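Long-range contacts in kinesin-like protein Nod (Drosophila melanogaster, PDB 3DC4), which hydrolyses ATP and binds microtubules through its kinesin motor domain, the part crystallised here with ADP, and is required to segregate non-exchange chromosomes in meiosis: residues A23-V28 and H64-F69; P42-F47 and L56-N61; R130-I135 and L187-Q192; Q151-F156 and H227-T232; A178-R183 and L292-Q297. All blocks are in the same frame, centred on the assembly; numbering follows the deposited sequence.

Interaction 1: residues A23-V28 and H64-F69; sequences AVRIAV and HFDHAF
D66 reaches across to the main chain of I26 where two parallel strands, 23-28 and 67-69, pair in the central mixed sheet of the kinesin motor domain. Its OD1 takes the I26 N-H at 2.9 Å on the anti lone pair, and its own N gives a bond of 2.9 Å to I26 O, gripping I26 at both its N-H and its carbonyl. Having CG beside the backbone N (chi1 -64°) swings the D66 carboxylate back along the neighbouring strand. The carboxylate has a second partner, K333 of helix 319-335, which forms a salt bridge with OD1. R25 crosses D66 at about a right angle, its guanidinium plane turned 45° from the carboxylate; NH1 stays 4.3 Å from D66 OD2, where the charges probably attract, though no N-H is aimed at the oxygen. The guanidinium and H67 ring planes are 23° apart, with H67 NE2 at the edge of the guanidinium. On the other side of the sheet I26 CG2 packs on F65 CD1 at 3.7 Å. Helix 319-335 covers this side through L326; on the face of A27 and H67, L82 of helix 75-82 packs on both. A27 CB abuts H67 CB and also reaches CE2 of F69. The pairing closes with F69 N bonded to V28 O at 2.8 Å.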
# COMPACT_ATOMS: atom_id res chain seq x y z
N ALA A 23 8.32 -10.92 4.74
CA ALA A 23 8.62 -9.75 5.56
C ALA A 23 7.42 -8.84 5.71
O ALA A 23 6.72 -8.55 4.74
CB ALA A 23 9.79 -8.98 4.95
N VAL A 24 7.17 -8.40 6.94
CA VAL A 24 6.09 -7.47 7.22
C VAL A 24 6.78 -6.25 7.82
O VAL A 24 7.36 -6.34 8.90
CB VAL A 24 5.08 -8.05 8.23
CG1 VAL A 24 4.00 -7.02 8.53
CG2 VAL A 24 4.44 -9.32 7.66
N ARG A 25 6.74 -5.13 7.11
CA ARG A 25 7.40 -3.91 7.55
C ARG A 25 6.42 -2.78 7.85
O ARG A 25 5.36 -2.67 7.23
CB ARG A 25 8.39 -3.44 6.47
CG ARG A 25 9.41 -4.47 6.00
CD ARG A 25 10.34 -4.92 7.12
NE ARG A 25 11.72 -5.08 6.64
CZ ARG A 25 12.55 -4.07 6.43
NH1 ARG A 25 12.14 -2.82 6.67
NH2 ARG A 25 13.78 -4.28 5.98
N ILE A 26 6.78 -1.94 8.81
CA ILE A 26 5.93 -0.82 9.19
C ILE A 26 6.72 0.48 9.21
O ILE A 26 7.78 0.59 9.83
CB ILE A 26 5.29 -1.05 10.57
CG1 ILE A 26 4.34 -2.26 10.49
CG2 ILE A 26 4.51 0.20 11.01
CD1 ILE A 26 3.70 -2.65 11.78
N ALA A 27 6.19 1.48 8.50
CA ALA A 27 6.82 2.78 8.43
C ALA A 27 5.81 3.85 8.80
O ALA A 27 4.60 3.66 8.63
CB ALA A 27 7.33 3.02 7.02
N VAL A 28 6.31 4.97 9.31
CA VAL A 28 5.46 6.10 9.67
C VAL A 28 6.01 7.33 8.98
O VAL A 28 7.22 7.56 8.93
CB VAL A 28 5.45 6.36 11.19
CG1 VAL A 28 4.55 7.56 11.50
CG2 VAL A 28 4.92 5.13 11.93
N HIS A 64 8.14 2.32 18.12
CA HIS A 64 9.27 1.78 17.38
C HIS A 64 8.83 0.97 16.18
O HIS A 64 8.16 -0.05 16.33
CB HIS A 64 10.13 0.89 18.27
CG HIS A 64 10.62 1.57 19.50
ND1 HIS A 64 9.92 1.55 20.69
CD2 HIS A 64 11.74 2.30 19.73
CE1 HIS A 64 10.58 2.25 21.60
NE2 HIS A 64 11.69 2.71 21.04
N PHE A 65 9.24 1.40 15.00
CA PHE A 65 8.88 0.67 13.79
C PHE A 65 10.13 0.39 12.96
O PHE A 65 11.24 0.38 13.49
CB PHE A 65 7.88 1.49 12.99
CG PHE A 65 6.67 1.86 13.78
CD1 PHE A 65 5.87 0.87 14.34
CD2 PHE A 65 6.35 3.19 14.01
CE1 PHE A 65 4.76 1.20 15.11
CE2 PHE A 65 5.24 3.53 14.78
CZ PHE A 65 4.45 2.53 15.33
N ASP A 66 9.95 0.16 11.67
CA ASP A 66 11.09 -0.12 10.80
C ASP A 66 11.61 1.15 10.15
O ASP A 66 12.76 1.21 9.72
CB ASP A 66 10.71 -1.11 9.72
CG ASP A 66 10.33 -2.46 10.29
OD1 ASP A 66 9.14 -2.84 10.19
OD2 ASP A 66 11.21 -3.13 10.87
N HIS A 67 10.74 2.15 10.06
CA HIS A 67 11.08 3.43 9.44
C HIS A 67 10.26 4.54 10.08
O HIS A 67 9.07 4.37 10.29
CB HIS A 67 10.76 3.41 7.94
CG HIS A 67 11.49 2.36 7.17
ND1 HIS A 67 12.83 2.47 6.86
CD2 HIS A 67 11.08 1.18 6.64
CE1 HIS A 67 13.22 1.40 6.19
NE2 HIS A 67 12.18 0.60 6.04
N ALA A 68 10.90 5.66 10.40
CA ALA A 68 10.19 6.80 10.96
C ALA A 68 10.67 8.00 10.14
O ALA A 68 11.80 8.48 10.31
CB ALA A 68 10.53 6.98 12.44
N PHE A 69 9.81 8.47 9.24
CA PHE A 69 10.12 9.58 8.34
C PHE A 69 9.54 10.92 8.77
O PHE A 69 8.32 11.08 8.85
CB PHE A 69 9.61 9.28 6.93
CG PHE A 69 10.11 7.98 6.35
CD1 PHE A 69 11.46 7.79 6.09
CD2 PHE A 69 9.21 6.96 6.03
CE1 PHE A 69 11.92 6.60 5.52
CE2 PHE A 69 9.66 5.76 5.46
CZ PHE A 69 11.01 5.59 5.20

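Interaction 2: residues P42-F47 and L56-N61; sequences PSVVQF and LIVDQN
Q46 and I57 face each other as the hydrogen-bonded pair of an antiparallel beta hairpin, part of a small three-stranded sheet beside the main sheet of the motor domain. Q46 N donates to I57 O and I57 N to Q46 O, both at 2.9 Å. From this pair the Q46 side chain runs outward: CB sits 3.5 Å from I57 O, CG continues anti to the backbone N (chi1 -172°), and the extended chain carries the amide alongside I57, pointing the same way. At the tip NE2 comes to 3.8 Å from I57 CD1, so the amide end covers the tip of the isoleucine on the more exposed face. The other face is apolar and buried. There V45 CG1 meets L56 CD1 at 4.1 Å, and V58 lies near V44 and V45 while also packing on L319, L323 and L326 of helix 319-335; V45 and L56 both touch I312 of the main sheet. Before the hairpin strand, S43 OG accepts from V45 N in an ST turn and also bonds to E30. Beyond V58 the chain reverses in a type I' turn, V58 to N61, where V58 O receives both N61 N and N61 ND2. A water bridges the two segments there, donating to V44 O at 2.8 Å and accepting from D59 N at 2.7 Å.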
# COMPACT_ATOMS: atom_id res chain seq x y z
N PRO A 42 3.73 23.78 17.13
CA PRO A 42 4.50 22.73 17.79
C PRO A 42 4.01 21.32 17.44
O PRO A 42 2.92 20.91 17.84
CB PRO A 42 4.32 23.05 19.27
CG PRO A 42 2.93 23.61 19.31
CD PRO A 42 2.90 24.52 18.10
N SER A 43 4.82 20.59 16.68
CA SER A 43 4.46 19.24 16.27
C SER A 43 4.34 18.30 17.46
O SER A 43 5.18 18.31 18.36
CB SER A 43 5.50 18.68 15.29
OG SER A 43 5.18 17.34 14.94
N VAL A 44 3.30 17.48 17.46
CA VAL A 44 3.09 16.53 18.54
C VAL A 44 4.02 15.35 18.33
O VAL A 44 4.19 14.51 19.22
CB VAL A 44 1.64 16.01 18.55
CG1 VAL A 44 0.67 17.16 18.71
CG2 VAL A 44 1.35 15.23 17.28
N VAL A 45 4.61 15.28 17.14
CA VAL A 45 5.52 14.19 16.81
C VAL A 45 6.94 14.58 17.18
O VAL A 45 7.47 15.60 16.72
CB VAL A 45 5.47 13.85 15.31
CG1 VAL A 45 6.38 12.67 15.01
CG2 VAL A 45 4.03 13.54 14.89
N GLN A 46 7.57 13.77 18.01
CA GLN A 46 8.93 14.06 18.42
C GLN A 46 9.88 12.97 17.98
O GLN A 46 9.63 11.79 18.22
CB GLN A 46 8.99 14.20 19.94
CG GLN A 46 10.32 14.70 20.45
CD GLN A 46 10.55 14.32 21.90
OE1 GLN A 46 9.69 14.57 22.76
NE2 GLN A 46 11.71 13.72 22.18
N PHE A 47 10.96 13.38 17.32
CA PHE A 47 11.98 12.43 16.90
C PHE A 47 13.13 12.67 17.87
O PHE A 47 13.82 13.68 17.79
CB PHE A 47 12.40 12.71 15.46
CG PHE A 47 11.32 12.46 14.45
CD1 PHE A 47 10.35 13.42 14.18
CD2 PHE A 47 11.24 11.23 13.79
CE1 PHE A 47 9.32 13.17 13.28
CE2 PHE A 47 10.22 10.98 12.88
CZ PHE A 47 9.25 11.95 12.62
N LEU A 56 9.78 7.26 17.52
CA LEU A 56 9.13 8.55 17.68
C LEU A 56 8.35 8.56 18.98
O LEU A 56 8.02 7.50 19.52
CB LEU A 56 8.19 8.85 16.51
CG LEU A 56 7.08 7.86 16.20
CD1 LEU A 56 5.93 8.61 15.56
CD2 LEU A 56 7.58 6.76 15.28
N ILE A 57 8.07 9.75 19.47
CA ILE A 57 7.34 9.91 20.70
C ILE A 57 6.16 10.82 20.46
O ILE A 57 6.31 11.90 19.89
CB ILE A 57 8.22 10.51 21.80
CG1 ILE A 57 9.38 9.56 22.10
CG2 ILE A 57 7.39 10.78 23.06
CD1 ILE A 57 10.47 10.16 22.93
N VAL A 58 4.99 10.36 20.85
CA VAL A 58 3.77 11.13 20.70
C VAL A 58 3.01 11.00 22.01
O VAL A 58 2.78 9.90 22.49
CB VAL A 58 2.91 10.60 19.54
CG1 VAL A 58 1.60 11.37 19.47
CG2 VAL A 58 3.67 10.74 18.23
N ASP A 59 2.65 12.14 22.58
CA ASP A 59 1.92 12.19 23.84
C ASP A 59 2.62 11.32 24.89
O ASP A 59 1.98 10.54 25.59
CB ASP A 59 0.47 11.74 23.61
CG ASP A 59 -0.46 12.18 24.72
OD1 ASP A 59 -0.29 13.30 25.25
OD2 ASP A 59 -1.38 11.41 25.07
N GLN A 60 3.94 11.46 24.98
CA GLN A 60 4.76 10.72 25.94
C GLN A 60 4.87 9.23 25.67
O GLN A 60 5.49 8.50 26.45
CB GLN A 60 4.25 10.95 27.37
CG GLN A 60 4.49 12.36 27.86
CD GLN A 60 5.96 12.73 27.82
OE1 GLN A 60 6.79 12.10 28.48
NE2 GLN A 60 6.29 13.75 27.03
N ASN A 61 4.28 8.77 24.57
CA ASN A 61 4.33 7.37 24.21
C ASN A 61 5.45 7.15 23.20
O ASN A 61 5.59 7.90 22.25
CB ASN A 61 3.01 6.92 23.59
CG ASN A 61 1.86 7.03 24.56
OD1 ASN A 61 1.79 6.28 25.53
ND2 ASN A 61 0.96 7.96 24.30
O HOH W 1 3.07 14.62 21.73

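Interaction 3: residues R130-I135 and L187-Q192; sequences RALGDI and LPLHSQ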
# COMPACT_ATOMS: atom_id res chain seq x y z
N ARG A 130 7.08 5.91 -9.43
CA ARG A 130 8.49 5.58 -9.22
C ARG A 130 8.72 4.08 -9.33
O ARG A 130 9.70 3.63 -9.94
CB ARG A 130 8.97 6.08 -7.86
CG ARG A 130 8.88 7.59 -7.71
CD ARG A 130 9.37 8.06 -6.36
NE ARG A 130 9.18 9.50 -6.24
CZ ARG A 130 10.05 10.41 -6.69
NH1 ARG A 130 11.18 10.02 -7.26
NH2 ARG A 130 9.76 11.71 -6.60
N ALA A 131 7.81 3.31 -8.76
CA ALA A 131 7.92 1.86 -8.80
C ALA A 131 7.84 1.37 -10.24
O ALA A 131 8.65 0.56 -10.68
CB ALA A 131 6.82 1.23 -7.99
N LEU A 132 6.84 1.85 -10.98
CA LEU A 132 6.66 1.44 -12.36
C LEU A 132 7.92 1.75 -13.17
O LEU A 132 8.34 0.95 -14.02
CB LEU A 132 5.45 2.14 -12.98
CG LEU A 132 5.14 1.76 -14.43
CD1 LEU A 132 4.80 0.27 -14.51
CD2 LEU A 132 3.96 2.60 -14.92
N GLY A 133 8.52 2.90 -12.90
CA GLY A 133 9.74 3.29 -13.60
C GLY A 133 10.85 2.27 -13.41
O GLY A 133 11.47 1.85 -14.38
N ASP A 134 11.10 1.86 -12.16
CA ASP A 134 12.15 0.89 -11.88
C ASP A 134 11.81 -0.51 -12.39
O ASP A 134 12.70 -1.30 -12.70
CB ASP A 134 12.46 0.85 -10.38
CG ASP A 134 13.26 2.07 -9.91
OD1 ASP A 134 14.29 2.38 -10.55
OD2 ASP A 134 12.85 2.71 -8.92
N ILE A 135 10.52 -0.82 -12.46
CA ILE A 135 10.07 -2.11 -12.95
C ILE A 135 10.40 -2.21 -14.44
O ILE A 135 10.98 -3.20 -14.89
CB ILE A 135 8.56 -2.29 -12.74
CG1 ILE A 135 8.27 -2.47 -11.24
CG2 ILE A 135 8.04 -3.49 -13.53
CD1 ILE A 135 6.80 -2.43 -10.90
N LEU A 187 -5.13 -3.35 -17.46
CA LEU A 187 -4.78 -2.63 -18.68
C LEU A 187 -3.27 -2.63 -18.87
O LEU A 187 -2.51 -2.50 -17.92
CB LEU A 187 -5.31 -1.19 -18.63
CG LEU A 187 -6.83 -1.03 -18.49
CD1 LEU A 187 -7.18 0.46 -18.43
CD2 LEU A 187 -7.53 -1.69 -19.67
N PRO A 188 -2.82 -2.78 -20.13
CA PRO A 188 -1.39 -2.81 -20.49
C PRO A 188 -0.60 -1.57 -20.05
O PRO A 188 -1.13 -0.46 -20.05
CB PRO A 188 -1.43 -2.94 -22.01
CG PRO A 188 -2.69 -3.72 -22.24
CD PRO A 188 -3.65 -3.04 -21.32
N LEU A 189 0.65 -1.78 -19.67
CA LEU A 189 1.52 -0.67 -19.28
C LEU A 189 2.84 -0.79 -20.03
O LEU A 189 3.53 -1.81 -19.94
CB LEU A 189 1.80 -0.68 -17.78
CG LEU A 189 0.62 -0.33 -16.85
CD1 LEU A 189 1.15 -0.19 -15.43
CD2 LEU A 189 -0.04 0.96 -17.31
N HIS A 190 3.17 0.25 -20.79
CA HIS A 190 4.41 0.27 -21.56
C HIS A 190 5.23 1.51 -21.23
O HIS A 190 6.41 1.59 -21.56
CB HIS A 190 4.10 0.23 -23.06
CG HIS A 190 3.43 -1.03 -23.50
ND1 HIS A 190 4.11 -2.23 -23.61
CD2 HIS A 190 2.15 -1.29 -23.86
CE1 HIS A 190 3.27 -3.17 -24.00
NE2 HIS A 190 2.08 -2.63 -24.16
N SER A 191 4.59 2.48 -20.58
CA SER A 191 5.25 3.73 -20.21
C SER A 191 4.44 4.48 -19.16
O SER A 191 3.31 4.12 -18.86
CB SER A 191 5.41 4.62 -21.44
OG SER A 191 4.14 5.09 -21.86
N GLN A 192 5.02 5.56 -18.63
CA GLN A 192 4.35 6.37 -17.63
C GLN A 192 3.04 6.93 -18.15
O GLN A 192 2.08 7.10 -17.39
CB GLN A 192 5.26 7.53 -17.20
CG GLN A 192 6.46 7.12 -16.35
CD GLN A 192 6.06 6.53 -15.01
OE1 GLN A 192 5.21 7.06 -14.31
NE2 GLN A 192 6.69 5.42 -14.65
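Helix 127-141, packed against one face of the motor domain's central sheet, meets the link between strand 187-188 and helix 192-204 through L132, which points at L189. With CG anti to the backbone N (chi1 -179°), L132 sends both methyls at the tip of L189: its CD1 lies 3.8 Å and its CD2 4.0 Å from L189 CD1, the two side chains meeting at a slant. Both leucines also rest on V152 of strand 151-160, and L132 touches L195, so the pair sits in the apolar layer between sheet and helices. Q192, the first residue of helix 192-204, slides past L132 in the opposite direction, its NE2 3.9 Å from both CB and CD2 of L132. A bend at chi2 (-64°) folds the Q192 chain toward helix 127-141, and NE2 ends 3.6 Å from G133 N. The same NE2 makes a weak hydrogen bond to P129 O, in the preceding turn of helix 127-141. Having no side chain, G133 meets the amide with its backbone alone. S191 holds the N-cap position just ahead of Q192, and D194 OD2 receives the H190 N-H together with a weaker bond from S191 N. The leucine pair is thus the apolar part and Q192 adds a polar group beside it: a helix packed on a strand-to-helix link over the sheet, as in the alpha/beta layering of P-loop NTPases.

Interaction 4: residues Q151-F156 and H227-T232; sequences QVYASF and HVKSKT
With chi1 at -60°, the CG of H227 stands beside its backbone N, while S155 has chi1 of 57°, its OG lodged between N and carbonyl carbon; together these torsions bring imidazole and hydroxyl to one another across an antiparallel strand pair of the central sheet. S155 OG and H227 NE2 are 2.8 Å apart in a hydrogen bond that either could donate. The hydroxyl lies at the ring's edge, and ND1 bonds to NE2 of H234 on the next strand; both ring nitrogens are therefore held and the imidazole's rotation is fixed. The backbones pair through Y153 and H227: Y153 N reaches H227 O at 2.9 Å, and H227 N reaches Y153 O at 2.7 Å. Two residues further on, K229 extends its chain across Y153 at about a right angle, CD 4.0 Å from Y153 CE1; its NZ offers at most a weak cation-pi attraction. V152 points to the opposite face, packing on F136 of helix 127-141. At the strand end Q151 and K229 exchange two backbone bonds, and a water donates to Q151 OE1 at 2.7 Å and to K229 O at 3.1 Å.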
# COMPACT_ATOMS: atom_id res chain seq x y z
N GLN A 151 5.30 -9.08 -19.23
CA GLN A 151 4.37 -8.04 -19.62
C GLN A 151 3.84 -7.40 -18.36
O GLN A 151 3.62 -8.07 -17.35
CB GLN A 151 3.22 -8.62 -20.44
CG GLN A 151 3.67 -9.19 -21.78
CD GLN A 151 2.51 -9.52 -22.68
OE1 GLN A 151 1.72 -10.42 -22.40
NE2 GLN A 151 2.39 -8.78 -23.77
N VAL A 152 3.63 -6.09 -18.41
CA VAL A 152 3.16 -5.33 -17.26
C VAL A 152 1.75 -4.78 -17.46
O VAL A 152 1.38 -4.34 -18.55
CB VAL A 152 4.11 -4.15 -16.98
CG1 VAL A 152 3.78 -3.51 -15.63
CG2 VAL A 152 5.55 -4.63 -17.01
N TYR A 153 0.96 -4.82 -16.39
CA TYR A 153 -0.41 -4.34 -16.44
C TYR A 153 -0.75 -3.61 -15.15
O TYR A 153 0.01 -3.65 -14.18
CB TYR A 153 -1.40 -5.51 -16.60
CG TYR A 153 -1.12 -6.41 -17.79
CD1 TYR A 153 -0.13 -7.39 -17.73
CD2 TYR A 153 -1.85 -6.27 -18.97
CE1 TYR A 153 0.12 -8.22 -18.82
CE2 TYR A 153 -1.60 -7.08 -20.06
CZ TYR A 153 -0.61 -8.06 -19.99
OH TYR A 153 -0.35 -8.85 -21.08
N ALA A 154 -1.91 -2.95 -15.15
CA ALA A 154 -2.37 -2.24 -13.97
C ALA A 154 -3.87 -2.46 -13.82
O ALA A 154 -4.59 -2.51 -14.81
CB ALA A 154 -2.08 -0.75 -14.10
N SER A 155 -4.31 -2.64 -12.58
CA SER A 155 -5.72 -2.79 -12.27
C SER A 155 -6.01 -1.70 -11.24
O SER A 155 -5.11 -1.28 -10.52
CB SER A 155 -6.05 -4.18 -11.72
OG SER A 155 -5.31 -4.52 -10.56
N PHE A 156 -7.24 -1.21 -11.21
CA PHE A 156 -7.64 -0.16 -10.28
C PHE A 156 -8.97 -0.56 -9.67
O PHE A 156 -10.02 -0.53 -10.32
CB PHE A 156 -7.79 1.18 -11.01
CG PHE A 156 -7.77 2.40 -10.10
CD1 PHE A 156 -8.19 2.33 -8.78
CD2 PHE A 156 -7.35 3.64 -10.60
CE1 PHE A 156 -8.20 3.46 -7.96
CE2 PHE A 156 -7.36 4.78 -9.79
CZ PHE A 156 -7.79 4.69 -8.46
N HIS A 227 0.80 -5.37 -12.19
CA HIS A 227 0.93 -6.80 -12.43
C HIS A 227 2.10 -7.10 -13.35
O HIS A 227 2.27 -6.47 -14.39
CB HIS A 227 -0.34 -7.35 -13.08
CG HIS A 227 -1.59 -7.16 -12.27
ND1 HIS A 227 -2.14 -8.17 -11.51
CD2 HIS A 227 -2.40 -6.09 -12.12
CE1 HIS A 227 -3.24 -7.72 -10.93
NE2 HIS A 227 -3.42 -6.46 -11.28
N VAL A 228 2.91 -8.07 -12.94
CA VAL A 228 4.06 -8.53 -13.70
C VAL A 228 3.69 -9.95 -14.10
O VAL A 228 3.62 -10.84 -13.25
CB VAL A 228 5.33 -8.52 -12.82
CG1 VAL A 228 6.50 -9.14 -13.56
CG2 VAL A 228 5.67 -7.09 -12.42
N LYS A 229 3.45 -10.15 -15.39
CA LYS A 229 3.03 -11.45 -15.91
C LYS A 229 3.95 -12.08 -16.94
O LYS A 229 4.45 -11.42 -17.84
CB LYS A 229 1.63 -11.33 -16.53
CG LYS A 229 0.50 -11.05 -15.56
CD LYS A 229 -0.85 -11.16 -16.26
CE LYS A 229 -2.01 -11.14 -15.28
NZ LYS A 229 -3.31 -11.25 -16.00
N SER A 230 4.17 -13.39 -16.78
CA SER A 230 4.98 -14.17 -17.71
C SER A 230 4.15 -15.42 -17.96
O SER A 230 3.12 -15.62 -17.31
CB SER A 230 6.32 -14.58 -17.09
OG SER A 230 6.17 -15.73 -16.27
N LYS A 231 4.60 -16.25 -18.89
CA LYS A 231 3.88 -17.47 -19.23
C LYS A 231 3.67 -18.38 -18.03
O LYS A 231 2.67 -19.08 -17.95
CB LYS A 231 4.66 -18.23 -20.31
CG LYS A 231 3.92 -19.41 -20.90
CD LYS A 231 4.68 -20.03 -22.06
CE LYS A 231 6.05 -20.54 -21.63
NZ LYS A 231 6.76 -21.20 -22.75
N THR A 232 4.60 -18.35 -17.08
CA THR A 232 4.49 -19.21 -15.91
C THR A 232 4.40 -18.49 -14.57
O THR A 232 4.17 -19.13 -13.54
CB THR A 232 5.69 -20.15 -15.83
OG1 THR A 232 6.84 -19.40 -15.44
CG2 THR A 232 5.96 -20.80 -17.19
O HOH W 2 2.94 -11.96 -20.55

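Interaction 5: residues A178-R183 and L292-Q297; sequences AARCQR and LTTVLQ
V295 O takes a hydrogen bond of 2.6 Å from a water that also donates to C181 O at 3.1 Å, and this bridge is the polar link between the loop 178-183 and the end of helix 291-295. The remaining contact is van der Waals. R180 supplies its aliphatic part: CG packs on V295 CG2 at 3.6 Å, and CD lies 4.0 Å from T294 CG2. Its chi1 of 77° turns CG in between the backbone N and carbonyl carbon, and further bends at chi2 and chi3 draw the chain past both residues at a slant; the arginine is poorly ordered, so the course of its outer atoms is less certain than that of CG. T294 offers its methyl to this chain because CG2 stands anti to the backbone N, while its OG1 turns back toward the start of the helix, within hydrogen-bonding distance of S290 O and Y287 O, which must share its one proton. C181 SG lies beside the helix end, loosely, 3.9 Å from T294 O and 4.3 Å from Q297 CB. L296, the first residue to depart from helical geometry, points away from the loop onto N238 and V240 of strand 234-241 and I223 of strand 220-229. The contact thus sets the surface loop between strands 164-166 and 187-188 against a short helix that itself lies on the central sheet, beside helix 267-279.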
# COMPACT_ATOMS: atom_id res chain seq x y z
N ALA A 178 -17.23 -12.91 -5.79
CA ALA A 178 -16.60 -14.19 -6.12
C ALA A 178 -15.70 -14.09 -7.34
O ALA A 178 -15.45 -15.09 -8.02
CB ALA A 178 -17.67 -15.25 -6.34
N ALA A 179 -15.22 -12.88 -7.63
CA ALA A 179 -14.36 -12.67 -8.79
C ALA A 179 -13.48 -11.43 -8.62
O ALA A 179 -12.57 -11.21 -9.41
CB ALA A 179 -15.20 -12.54 -10.05
N ARG A 180 -13.77 -10.64 -7.60
CA ARG A 180 -12.99 -9.43 -7.35
C ARG A 180 -11.56 -9.81 -6.97
O ARG A 180 -10.65 -8.99 -7.04
CB ARG A 180 -13.61 -8.61 -6.22
CG ARG A 180 -13.33 -9.15 -4.82
CD ARG A 180 -14.09 -10.43 -4.51
NE ARG A 180 -15.48 -10.17 -4.14
CZ ARG A 180 -16.29 -11.09 -3.63
NH1 ARG A 180 -17.54 -10.77 -3.32
NH2 ARG A 180 -15.86 -12.33 -3.43
N CYS A 181 -11.38 -11.06 -6.57
CA CYS A 181 -10.08 -11.58 -6.17
C CYS A 181 -9.12 -11.69 -7.34
O CYS A 181 -7.92 -11.48 -7.20
CB CYS A 181 -10.25 -12.95 -5.51
SG CYS A 181 -8.73 -13.73 -4.91
N GLN A 182 -9.65 -12.02 -8.51
CA GLN A 182 -8.83 -12.18 -9.70
C GLN A 182 -9.46 -11.56 -10.94
O GLN A 182 -8.82 -10.78 -11.65
CB GLN A 182 -8.54 -13.66 -9.95
CG GLN A 182 -7.61 -13.96 -11.11
CD GLN A 182 -6.25 -13.30 -10.97
OE1 GLN A 182 -6.12 -12.08 -11.14
NE2 GLN A 182 -5.24 -14.09 -10.65
N ARG A 183 -10.72 -11.90 -11.20
CA ARG A 183 -11.43 -11.38 -12.37
C ARG A 183 -11.69 -9.87 -12.33
O ARG A 183 -12.72 -9.43 -11.82
CB ARG A 183 -12.77 -12.09 -12.57
CG ARG A 183 -13.51 -11.65 -13.83
CD ARG A 183 -14.98 -12.04 -13.80
NE ARG A 183 -15.73 -11.27 -12.80
CZ ARG A 183 -15.90 -9.95 -12.85
NH1 ARG A 183 -15.38 -9.25 -13.85
NH2 ARG A 183 -16.59 -9.33 -11.90
N LEU A 292 -11.12 -5.99 1.82
CA LEU A 292 -9.71 -5.71 1.61
C LEU A 292 -8.86 -6.98 1.63
O LEU A 292 -8.04 -7.20 0.73
CB LEU A 292 -9.20 -4.75 2.69
CG LEU A 292 -7.77 -4.21 2.53
CD1 LEU A 292 -7.61 -3.52 1.19
CD2 LEU A 292 -7.47 -3.24 3.67
N THR A 293 -9.04 -7.82 2.64
CA THR A 293 -8.27 -9.04 2.75
C THR A 293 -8.71 -10.10 1.74
O THR A 293 -7.99 -11.06 1.48
CB THR A 293 -8.32 -9.62 4.19
OG1 THR A 293 -9.68 -9.65 4.65
CG2 THR A 293 -7.48 -8.77 5.13
N THR A 294 -9.90 -9.92 1.18
CA THR A 294 -10.42 -10.85 0.19
C THR A 294 -9.78 -10.51 -1.16
O THR A 294 -9.24 -11.38 -1.84
CB THR A 294 -11.96 -10.75 0.08
OG1 THR A 294 -12.55 -11.19 1.30
CG2 THR A 294 -12.48 -11.62 -1.06
N VAL A 295 -9.81 -9.23 -1.52
CA VAL A 295 -9.21 -8.78 -2.78
C VAL A 295 -7.70 -9.04 -2.79
O VAL A 295 -7.14 -9.41 -3.82
CB VAL A 295 -9.46 -7.27 -3.00
CG1 VAL A 295 -8.71 -6.80 -4.24
CG2 VAL A 295 -10.95 -7.02 -3.15
N LEU A 296 -7.05 -8.87 -1.65
CA LEU A 296 -5.61 -9.08 -1.57
C LEU A 296 -5.26 -10.50 -1.10
O LEU A 296 -4.12 -10.76 -0.73
CB LEU A 296 -4.98 -8.04 -0.63
CG LEU A 296 -5.21 -6.57 -0.99
CD1 LEU A 296 -4.62 -5.68 0.09
CD2 LEU A 296 -4.57 -6.26 -2.35
N GLN A 297 -6.22 -11.41 -1.13
CA GLN A 297 -5.99 -12.78 -0.68
C GLN A 297 -4.80 -13.45 -1.35
O GLN A 297 -4.00 -14.10 -0.68
CB GLN A 297 -7.24 -13.63 -0.93
CG GLN A 297 -7.18 -14.97 -0.24
CD GLN A 297 -8.42 -15.79 -0.51
OE1 GLN A 297 -9.53 -15.25 -0.53
NE2 GLN A 297 -8.24 -17.09 -0.71
O HOH W 3 -6.29 -11.70 -4.63

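How the interactions relate
Interactions 1, 3 and 4 all reach the central sheet, with 1 and 4 on opposite sides of the chain's centre, their centres about 28 Å apart. Interaction 2 is nested within the chain loop closed by interaction 1, and the two touch: L56 CD2 packs on F65 CD2 at 4.0 Å. Interactions 3 and 4 share a seam, where L189 N lies 2.9 Å from V152 O, probably hydrogen-bonded. Interaction 5 comes within about 5 Å of interaction 4 at the nearest atoms, without touching. Interaction 1 lies nearest the nucleotide: the F69 side chain is about 9 Å from ADP, against about 13 Å for V45 in interaction 2. Interactions 3, 4 and 5 lie away from that pocket.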